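Local coordinates for sugar phosphate isomerase/epimerase (Parabacteroides distasonis, PDB 3L23), which is probably a metal-dependent isomerase or epimerase of the xylose isomerase-like TIM-barrel family, and binds a magnesium ion, at residues E25-D30 with G57-M62; A33-V38 with M62-M67; A49-G54 with M107-A112. One frame throughout, in Å; residues are numbered along the deposited sequence. Where two conformers were deposited one is given.

Contact 1: E25-D30 with G57-M62; sequences ELYKGD and GGVPMM
Y27 lays its ring against the tight turn at G57 and reaches the side chain of V59. Apolar contact is the first kind of interaction here. V59 CG2 lies at the edge of the Y27 ring, near its plane, 3.9 Å from Y27 CE1. This methyl is the branch of V59 that lies beside the backbone N (the other, CG1, is anti to it, chi1 179°). The two side chains cross obliquely.

The second kind is contact between ring and backbone. G57 O sits over one face of Y27, toward its rim, 3.8 Å from Y27 CE1. Farther out, the phenol end comes over the glycine backbone. Y27 OH is 3.7 Å from G57 CA and 3.9 Å from G57 N. Both distances belong to packing and not to bonding. G57 has no side chain, and its CA sits directly against the ring, 3.8 Å from Y27 CZ. Behind the ring, L26 CG lies against the opposite face.

In the fold, Y27 belongs to the loop that leads from strand 16-18 of the TIM barrel into helix 31-40. G57 and G58 form the turn between strands 55-56 and 59-60, a small antiparallel hairpin. Both have positive phi, and their angles fit a type I' turn. In the chain the hairpin follows barrel strand 45-52 and leads into helix 61-70. P60 is at the N-cap position of that helix.

Polar links form a third group, and they run to other parts of the chain. G57 is bonded through its backbone to G50, and M61 to G54. Both carboxylate oxygens of E25 accept backbone N-H groups, from Q285 and F286. D30 uses OD1 to cap A33 N at the start of helix 31-40.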
loop_
_atom_site.group_PDB
_atom_site.type_symbol
_atom_site.label_atom_id
_atom_site.label_comp_id
_atom_site.label_asym_id
_atom_site.label_seq_id
_atom_site.Cartn_x
_atom_site.Cartn_y
_atom_site.Cartn_z
ATOM N N GLU A 25 16.645 -3.473 -8.631
ATOM C CA GLU A 25 17.630 -4.445 -8.121
ATOM C C GLU A 25 17.051 -5.873 -8.031
ATOM O O GLU A 25 17.757 -6.862 -8.266
ATOM C CB GLU A 25 18.198 -4.000 -6.774
ATOM C CG GLU A 25 18.946 -2.659 -6.834
ATOM C CD GLU A 25 19.389 -2.174 -5.455
ATOM O OE1 GLU A 25 19.652 -3.038 -4.561
ATOM O OE2 GLU A 25 19.533 -0.921 -5.323
ATOM N N LEU A 26 15.764 -5.971 -7.725
ATOM C CA LEU A 26 15.081 -7.257 -7.710
ATOM C C LEU A 26 15.116 -7.941 -9.079
ATOM O O LEU A 26 15.159 -9.164 -9.152
ATOM C CB LEU A 26 13.647 -7.098 -7.240
ATOM C CG LEU A 26 12.796 -8.390 -7.126
ATOM C CD1 LEU A 26 13.471 -9.419 -6.237
ATOM C CD2 LEU A 26 11.344 -8.031 -6.685
ATOM N N TYR A 27 15.093 -7.175 -10.165
ATOM C CA TYR A 27 15.006 -7.745 -11.493
ATOM C C TYR A 27 16.332 -7.794 -12.255
ATOM O O TYR A 27 16.386 -8.306 -13.382
ATOM C CB TYR A 27 13.933 -6.994 -12.303
ATOM C CG TYR A 27 12.581 -7.083 -11.671
ATOM C CD1 TYR A 27 11.767 -8.198 -11.865
ATOM C CD2 TYR A 27 12.109 -6.066 -10.848
ATOM C CE1 TYR A 27 10.516 -8.288 -11.264
ATOM C CE2 TYR A 27 10.878 -6.164 -10.210
ATOM C CZ TYR A 27 10.078 -7.267 -10.433
ATOM O OH TYR A 27 8.855 -7.318 -9.811
ATOM N N LYS A 28 17.412 -7.306 -11.636
ATOM C CA LYS A 28 18.741 -7.337 -12.239
ATOM C C LYS A 28 19.454 -8.643 -11.921
ATOM O O LYS A 28 19.589 -9.014 -10.769
ATOM C CB LYS A 28 19.582 -6.157 -11.741
ATOM C CG LYS A 28 21.039 -6.207 -12.163
ATOM N N GLY A 29 19.945 -9.312 -12.944
ATOM C CA GLY A 29 20.676 -10.571 -12.761
ATOM C C GLY A 29 19.725 -11.771 -12.735
ATOM O O GLY A 29 18.934 -11.970 -13.645
ATOM N N ASP A 30 19.777 -12.532 -11.644
ATOM C CA ASP A 30 19.063 -13.787 -11.469
ATOM C C ASP A 30 17.936 -13.502 -10.482
ATOM O O ASP A 30 18.185 -13.438 -9.282
ATOM C CB ASP A 30 20.078 -14.810 -10.922
ATOM C CG ASP A 30 19.476 -16.165 -10.553
ATOM O OD1 ASP A 30 18.260 -16.355 -10.529
ATOM O OD2 ASP A 30 20.281 -17.065 -10.232
ATOM N N GLY A 57 6.369 -6.725 -12.735
ATOM C CA GLY A 57 7.668 -6.193 -13.164
ATOM C C GLY A 57 8.153 -6.785 -14.482
ATOM O O GLY A 57 9.361 -6.961 -14.666
ATOM N N GLY A 58 7.234 -7.133 -15.384
ATOM C CA GLY A 58 7.586 -7.743 -16.658
ATOM C C GLY A 58 7.726 -9.256 -16.648
ATOM O O GLY A 58 7.883 -9.872 -17.713
ATOM N N VAL A 59 7.705 -9.873 -15.470
ATOM C CA VAL A 59 7.821 -11.332 -15.345
ATOM C C VAL A 59 6.418 -11.899 -15.374
ATOM O O VAL A 59 5.575 -11.436 -14.623
ATOM C CB VAL A 59 8.464 -11.717 -14.028
ATOM C CG1 VAL A 59 8.559 -13.249 -13.900
ATOM C CG2 VAL A 59 9.823 -11.077 -13.889
ATOM N N PRO A 60 6.136 -12.893 -16.241
ATOM C CA PRO A 60 4.787 -13.472 -16.207
ATOM C C PRO A 60 4.413 -13.854 -14.782
ATOM O O PRO A 60 5.225 -14.456 -14.065
ATOM C CB PRO A 60 4.910 -14.682 -17.118
ATOM C CG PRO A 60 5.921 -14.271 -18.111
ATOM C CD PRO A 60 6.962 -13.532 -17.285
HETATM N N MSE A 61 3.222 -13.427 -14.360
HETATM C CA MSE A 61 2.909 -13.395 -12.936
HETATM C C MSE A 61 2.996 -14.771 -12.249
HETATM O O MSE A 61 3.451 -14.862 -11.120
HETATM C CB MSE A 61 1.545 -12.738 -12.695
HETATM C CG MSE A 61 0.381 -13.556 -13.158
HETATM SE SE MSE A 61 -1.285 -12.623 -12.936
HETATM C CE MSE A 61 -2.458 -14.144 -13.252
HETATM N N MSE A 62 2.557 -15.826 -12.922
HETATM C CA MSE A 62 2.608 -17.141 -12.308
HETATM C C MSE A 62 4.056 -17.641 -12.180
HETATM O O MSE A 62 4.375 -18.392 -11.262
HETATM C CB MSE A 62 1.717 -18.124 -13.066
HETATM C CG MSE A 62 0.231 -17.692 -13.134
HETATM SE SE MSE A 62 -0.601 -17.339 -11.429
HETATM C CE MSE A 62 -0.529 -19.096 -10.752
#

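Contact 2: A33-V38 with M62-M67; sequences ANLRKV and MDFKKM
L35 projects from helix 31-40 toward helix 61-70 and splits its two methyls between M67 and F64. CD1 is the closer branch. It lies 3.7 Å from M67 CB and 3.9 Å from M67 C, so it rests on the root of the selenomethionine and its backbone. The two side chains cross at about a right angle. Beyond CB the chain of M67 runs on away from helix 31-40; a bend at chi3 (-79°) turns only its last methyl, CE. L35 CD2 approaches the far end of F64, 4.3 Å from F64 CZ. It comes in obliquely to the ring. F64 reaches this place because its CG is anti to the backbone N (chi1 -175°), which swings the ring toward the other helix.

Further apolar groups surround this first shell. L73 also touches L35. V59 packs against both F64 and M67, and Y27 against F64. The two helices thus meet on the outside of the TIM barrel, with strand 59-60 beside them.

N34 ND2 is bonded to the carbonyl oxygens of L26 and K28, which ties helix 31-40 to the loop before it. On helix 61-70, K65-E69 and K66-D70 are salt bridges between residues a turn apart, and they do not join the two helices.

L35 and F64 are buried, and the groups that meet are methyls, a methylene, an aromatic carbon and a backbone carbon. Shape and burial therefore govern the fit, and no directional bond between the two segments fixes how the helices lie against each other.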
loop_
_atom_site.group_PDB
_atom_site.type_symbol
_atom_site.label_atom_id
_atom_site.label_comp_id
_atom_site.label_asym_id
_atom_site.label_seq_id
_atom_site.Cartn_x
_atom_site.Cartn_y
_atom_site.Cartn_z
ATOM N N ALA A 33 17.551 -16.024 -7.594
ATOM C CA ALA A 33 18.557 -15.790 -6.547
ATOM C C ALA A 33 18.263 -14.535 -5.737
ATOM O O ALA A 33 18.480 -14.503 -4.491
ATOM C CB ALA A 33 19.968 -15.712 -7.132
ATOM N N ASN A 34 17.775 -13.485 -6.400
ATOM C CA ASN A 34 17.395 -12.259 -5.683
ATOM C C ASN A 34 16.255 -12.493 -4.699
ATOM O O ASN A 34 16.259 -11.937 -3.608
ATOM C CB ASN A 34 17.049 -11.117 -6.641
ATOM C CG ASN A 34 18.232 -10.721 -7.506
ATOM O OD1 ASN A 34 19.371 -11.076 -7.201
ATOM N ND2 ASN A 34 17.966 -10.078 -8.644
ATOM N N LEU A 35 15.287 -13.324 -5.080
ATOM C CA LEU A 35 14.169 -13.660 -4.195
ATOM C C LEU A 35 14.674 -14.527 -3.021
ATOM O O LEU A 35 14.228 -14.352 -1.877
ATOM C CB LEU A 35 13.037 -14.328 -4.966
ATOM C CG LEU A 35 12.210 -13.378 -5.837
ATOM C CD1 LEU A 35 11.443 -14.149 -6.975
ATOM C CD2 LEU A 35 11.279 -12.556 -4.963
ATOM N N ARG A 36 15.612 -15.421 -3.289
ATOM C CA ARG A 36 16.302 -16.152 -2.213
ATOM C C ARG A 36 17.011 -15.216 -1.237
ATOM O O ARG A 36 16.988 -15.453 -0.005
ATOM C CB ARG A 36 17.279 -17.185 -2.762
ATOM C CG ARG A 36 16.589 -18.349 -3.453
ATOM C CD ARG A 36 17.520 -19.527 -3.669
ATOM N NE ARG A 36 18.675 -19.257 -4.534
ATOM C CZ ARG A 36 18.679 -19.363 -5.868
ATOM N NH1 ARG A 36 17.615 -19.739 -6.558
ATOM N NH2 ARG A 36 19.794 -19.109 -6.519
ATOM N N LYS A 37 17.620 -14.154 -1.764
ATOM C CA LYS A 37 18.277 -13.138 -0.903
ATOM C C LYS A 37 17.262 -12.442 -0.009
ATOM O O LYS A 37 17.543 -12.148 1.148
ATOM C CB LYS A 37 19.096 -12.128 -1.725
ATOM C CG LYS A 37 19.909 -11.085 -0.867
ATOM C CD LYS A 37 21.090 -10.381 -1.638
ATOM C CE LYS A 37 21.952 -9.458 -0.693
ATOM N NZ LYS A 37 23.331 -9.062 -1.303
ATOM N N VAL A 38 16.067 -12.171 -0.531
ATOM C CA VAL A 38 14.975 -11.599 0.258
ATOM C C VAL A 38 14.631 -12.512 1.456
ATOM O O VAL A 38 14.564 -12.053 2.593
ATOM C CB VAL A 38 13.726 -11.329 -0.602
ATOM C CG1 VAL A 38 12.529 -10.995 0.263
ATOM C CG2 VAL A 38 14.032 -10.184 -1.591
HETATM N N MSE A 62 2.557 -15.826 -12.922
HETATM C CA MSE A 62 2.608 -17.141 -12.308
HETATM C C MSE A 62 4.056 -17.641 -12.180
HETATM O O MSE A 62 4.375 -18.392 -11.262
HETATM C CB MSE A 62 1.717 -18.124 -13.066
HETATM C CG MSE A 62 0.231 -17.692 -13.134
HETATM SE SE MSE A 62 -0.601 -17.339 -11.429
HETATM C CE MSE A 62 -0.529 -19.096 -10.752
ATOM N N ASP A 63 4.932 -17.242 -13.099
ATOM C CA ASP A 63 6.361 -17.561 -12.989
ATOM C C ASP A 63 7.030 -16.830 -11.812
ATOM O O ASP A 63 7.894 -17.373 -11.137
ATOM C CB ASP A 63 7.096 -17.223 -14.291
ATOM C CG ASP A 63 6.626 -18.060 -15.465
ATOM O OD1 ASP A 63 6.139 -19.191 -15.264
ATOM O OD2 ASP A 63 6.765 -17.604 -16.613
ATOM N N PHE A 64 6.653 -15.573 -11.598
ATOM C CA PHE A 64 7.108 -14.824 -10.443
ATOM C C PHE A 64 6.623 -15.490 -9.150
ATOM O O PHE A 64 7.403 -15.707 -8.219
ATOM C CB PHE A 64 6.606 -13.368 -10.491
ATOM C CG PHE A 64 7.143 -12.503 -9.389
ATOM C CD1 PHE A 64 6.536 -12.465 -8.142
ATOM C CD2 PHE A 64 8.255 -11.697 -9.586
ATOM C CE1 PHE A 64 7.015 -11.666 -7.134
ATOM C CE2 PHE A 64 8.730 -10.885 -8.577
ATOM C CZ PHE A 64 8.130 -10.888 -7.342
ATOM N N LYS A 65 5.356 -15.845 -9.105
ATOM C CA LYS A 65 4.790 -16.548 -7.957
ATOM C C LYS A 65 5.580 -17.819 -7.626
ATOM O O LYS A 65 5.931 -18.033 -6.475
ATOM C CB LYS A 65 3.325 -16.874 -8.212
ATOM C CG LYS A 65 2.610 -17.545 -7.030
ATOM C CD LYS A 65 1.156 -17.844 -7.428
ATOM C CE LYS A 65 0.329 -18.422 -6.261
ATOM N NZ LYS A 65 0.684 -19.819 -5.983
ATOM N N LYS A 66 5.856 -18.646 -8.632
ATOM C CA LYS A 66 6.617 -19.860 -8.413
ATOM C C LYS A 66 8.006 -19.544 -7.884
ATOM O O LYS A 66 8.470 -20.226 -6.962
ATOM C CB LYS A 66 6.683 -20.760 -9.676
ATOM C CG LYS A 66 7.598 -22.016 -9.435
ATOM C CD LYS A 66 7.411 -23.190 -10.286
ATOM C CE LYS A 66 8.393 -24.339 -9.843
ATOM N NZ LYS A 66 8.351 -24.658 -8.351
HETATM N N MSE A 67 8.693 -18.544 -8.442
HETATM C CA MSE A 67 10.060 -18.241 -7.954
HETATM C C MSE A 67 10.031 -17.753 -6.503
HETATM O O MSE A 67 10.877 -18.104 -5.705
HETATM C CB MSE A 67 10.780 -17.250 -8.890
HETATM C CG MSE A 67 11.136 -17.860 -10.231
HETATM SE SE MSE A 67 12.278 -16.700 -11.306
HETATM C CE MSE A 67 10.904 -15.508 -11.956
#

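Contact 3: A49-G54 with M107-A112; sequences AGYGKG and MEYWKA. With EDO (1,2-ethanediol), chain E.
Y51 reaches from the end of strand 45-52 toward Y109 and A112 on helix 103-119. Its CB points toward the helix. CG is anti to the backbone N (chi1 162°), and the ring extends away from that N toward the helix. At the next atom, Y51 CD2 is 4.3 Å from Y109 OH, which lies at the ring edge near its plane. CE1, on the other edge, packs near the selenium of M61. CE2 meets a bound 1,2-ethanediol, probably from the crystallisation liquor, at 3.5 Å from its C2. K53 N lies over one ring face, toward the rim. CZ is 4.1 Å from the same diol carbon.

The tip has several neighbours. Y51 OH is hydrogen-bonded to D116 OD2, its main polar partner. The diol atom EDO O1 gives Y51 OH a weak hydrogen bond of 3.4 Å. A112 O is 4.1 Å from Y51 OH and is only a packing neighbour. H117 adds an edge-to-face ring contact, so Y51 is held by this helix beyond A112.

The contact joins the C-terminal end of barrel strand 45-52 to helix 103-119. That helix connects the parallel neighbours 74-79 and 124-127 of the TIM barrel, a beta-alpha-beta crossover. Y51 thus reaches the helix that follows the neighbouring strand 74-79, at the protein surface and away from the magnesium site.

A water bridges the two segments beside the rings. It donates to Y51 O at 3.1 Å and is bonded to Y109 OH at 2.7 Å. The water lies in the plane of the Y109 ring, at its edge. The diol lies between the segments, with its C2 3.7 Å from Y109 CE1 and a further hydrogen bond to T113 OG1. Y109 CD2 lies over the centre of the W110 ring.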
loop_
_atom_site.group_PDB
_atom_site.type_symbol
_atom_site.label_atom_id
_atom_site.label_comp_id
_atom_site.label_asym_id
_atom_site.label_seq_id
_atom_site.Cartn_x
_atom_site.Cartn_y
_atom_site.Cartn_z
ATOM N N ALA A 49 4.431 -4.844 -6.291
ATOM C CA ALA A 49 4.260 -3.602 -7.008
ATOM C C ALA A 49 4.553 -3.968 -8.421
ATOM O O ALA A 49 5.185 -5.008 -8.686
ATOM C CB ALA A 49 5.232 -2.549 -6.544
ATOM N N GLY A 50 4.083 -3.163 -9.358
ATOM C CA GLY A 50 4.456 -3.396 -10.756
ATOM C C GLY A 50 3.652 -4.454 -11.494
ATOM O O GLY A 50 4.066 -4.906 -12.575
ATOM N N TYR A 51 2.517 -4.859 -10.923
ATOM C CA TYR A 51 1.583 -5.700 -11.658
ATOM C C TYR A 51 1.025 -4.954 -12.891
ATOM O O TYR A 51 0.678 -3.775 -12.818
ATOM C CB TYR A 51 0.414 -6.164 -10.791
ATOM C CG TYR A 51 -0.752 -6.648 -11.640
ATOM C CD1 TYR A 51 -0.788 -7.949 -12.131
ATOM C CD2 TYR A 51 -1.797 -5.783 -11.995
ATOM C CE1 TYR A 51 -1.826 -8.381 -12.960
ATOM C CE2 TYR A 51 -2.847 -6.213 -12.807
ATOM C CZ TYR A 51 -2.854 -7.511 -13.273
ATOM O OH TYR A 51 -3.864 -7.973 -14.079
ATOM N N GLY A 52 0.940 -5.641 -14.014
ATOM C CA GLY A 52 0.201 -5.137 -15.152
ATOM C C GLY A 52 0.044 -6.203 -16.213
ATOM O O GLY A 52 1.005 -6.858 -16.544
ATOM N N LYS A 53 -1.159 -6.339 -16.751
ATOM C CA LYS A 53 -1.439 -7.256 -17.830
ATOM C C LYS A 53 -0.840 -8.664 -17.616
ATOM O O LYS A 53 -0.125 -9.174 -18.451
ATOM C CB LYS A 53 -0.934 -6.610 -19.133
ATOM C CG LYS A 53 -1.524 -5.195 -19.356
ATOM C CD LYS A 53 -1.087 -4.550 -20.680
ATOM C CE LYS A 53 -1.960 -3.311 -20.979
ATOM N NZ LYS A 53 -1.908 -2.880 -22.404
ATOM N N GLY A 54 -1.153 -9.276 -16.478
ATOM C CA GLY A 54 -0.723 -10.627 -16.183
ATOM C C GLY A 54 0.748 -10.815 -15.900
ATOM O O GLY A 54 1.232 -11.960 -15.942
HETATM N N MSE A 107 -14.072 0.253 -13.432
HETATM C CA MSE A 107 -14.603 -1.046 -13.009
HETATM C C MSE A 107 -14.068 -2.190 -13.897
HETATM O O MSE A 107 -13.854 -3.301 -13.405
HETATM C CB MSE A 107 -16.133 -1.030 -12.942
HETATM C CG MSE A 107 -16.664 -0.014 -11.905
HETATM SE SE MSE A 107 -16.003 -0.255 -10.159
HETATM C CE MSE A 107 -15.947 1.696 -9.670
ATOM N N GLU A 108 -13.837 -1.908 -15.174
ATOM C CA GLU A 108 -13.211 -2.864 -16.095
ATOM C C GLU A 108 -11.794 -3.228 -15.641
ATOM O O GLU A 108 -11.380 -4.396 -15.690
ATOM C CB GLU A 108 -13.225 -2.275 -17.511
ATOM C CG GLU A 108 -12.470 -3.061 -18.587
ATOM C CD GLU A 108 -12.647 -2.474 -19.996
ATOM O OE1 GLU A 108 -13.521 -1.609 -20.214
ATOM O OE2 GLU A 108 -11.906 -2.903 -20.906
ATOM N N TYR A 109 -11.046 -2.222 -15.190
ATOM C CA TYR A 109 -9.729 -2.438 -14.641
ATOM C C TYR A 109 -9.809 -3.324 -13.420
ATOM O O TYR A 109 -9.048 -4.280 -13.298
ATOM C CB TYR A 109 -9.068 -1.115 -14.226
ATOM C CG TYR A 109 -7.737 -1.339 -13.585
ATOM C CD1 TYR A 109 -6.585 -1.460 -14.353
ATOM C CD2 TYR A 109 -7.627 -1.474 -12.219
ATOM C CE1 TYR A 109 -5.381 -1.730 -13.783
ATOM C CE2 TYR A 109 -6.438 -1.723 -11.664
ATOM C CZ TYR A 109 -5.314 -1.826 -12.434
ATOM O OH TYR A 109 -4.122 -2.125 -11.791
ATOM N N TRP A 110 -10.703 -3.000 -12.496
ATOM C CA TRP A 110 -10.767 -3.767 -11.254
ATOM C C TRP A 110 -11.169 -5.230 -11.515
ATOM O O TRP A 110 -10.616 -6.133 -10.893
ATOM C CB TRP A 110 -11.687 -3.106 -10.208
ATOM C CG TRP A 110 -11.019 -1.923 -9.580
ATOM C CD1 TRP A 110 -11.433 -0.651 -9.615
ATOM C CD2 TRP A 110 -9.781 -1.933 -8.841
ATOM N NE1 TRP A 110 -10.546 0.165 -8.961
ATOM C CE2 TRP A 110 -9.516 -0.600 -8.466
ATOM C CE3 TRP A 110 -8.881 -2.941 -8.464
ATOM C CZ2 TRP A 110 -8.401 -0.253 -7.710
ATOM C CZ3 TRP A 110 -7.771 -2.606 -7.748
ATOM C CH2 TRP A 110 -7.535 -1.263 -7.372
ATOM N N LYS A 111 -12.115 -5.451 -12.414
ATOM C CA LYS A 111 -12.531 -6.824 -12.738
ATOM C C LYS A 111 -11.339 -7.674 -13.234
ATOM O O LYS A 111 -11.067 -8.742 -12.683
ATOM C CB LYS A 111 -13.663 -6.847 -13.766
ATOM C CG LYS A 111 -14.103 -8.270 -14.106
ATOM C CD LYS A 111 -15.410 -8.311 -14.825
ATOM C CE LYS A 111 -15.829 -9.775 -15.163
ATOM N NZ LYS A 111 -16.965 -9.749 -16.045
ATOM N N ALA A 112 -10.633 -7.175 -14.241
ATOM C CA ALA A 112 -9.481 -7.896 -14.824
ATOM C C ALA A 112 -8.351 -8.070 -13.824
ATOM O O ALA A 112 -7.753 -9.137 -13.731
ATOM C CB ALA A 112 -8.986 -7.158 -16.028
HETATM C C1 EDO E . -4.892 -4.355 -16.306
HETATM O O1 EDO E . -5.545 -5.480 -15.734
HETATM C C2 EDO E . -3.534 -4.271 -15.643
HETATM O O2 EDO E . -2.583 -3.590 -16.455
HETATM O O HOH W 1 -2.032 -2.442 -13.504
#

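Contact 2 is the buried one; contacts 1 and 3 lie at the surface. Contacts 1 and 2 are close neighbours, both use helix 61-70, and touch each other directly. M62 belongs to both ranges but takes part in neither contact. Contacts 1 and 3 both reach the barrel sheet, and backbone bonds already named tie them together. Contacts 2 and 3 do not touch. The chemistry follows the place. Contact 2 is purely apolar between helices. Contact 1 mixes ring, methyl and backbone packing. In contact 3 the direct approaches are long, and a water and a crystallisation diol lie between the two tyrosines.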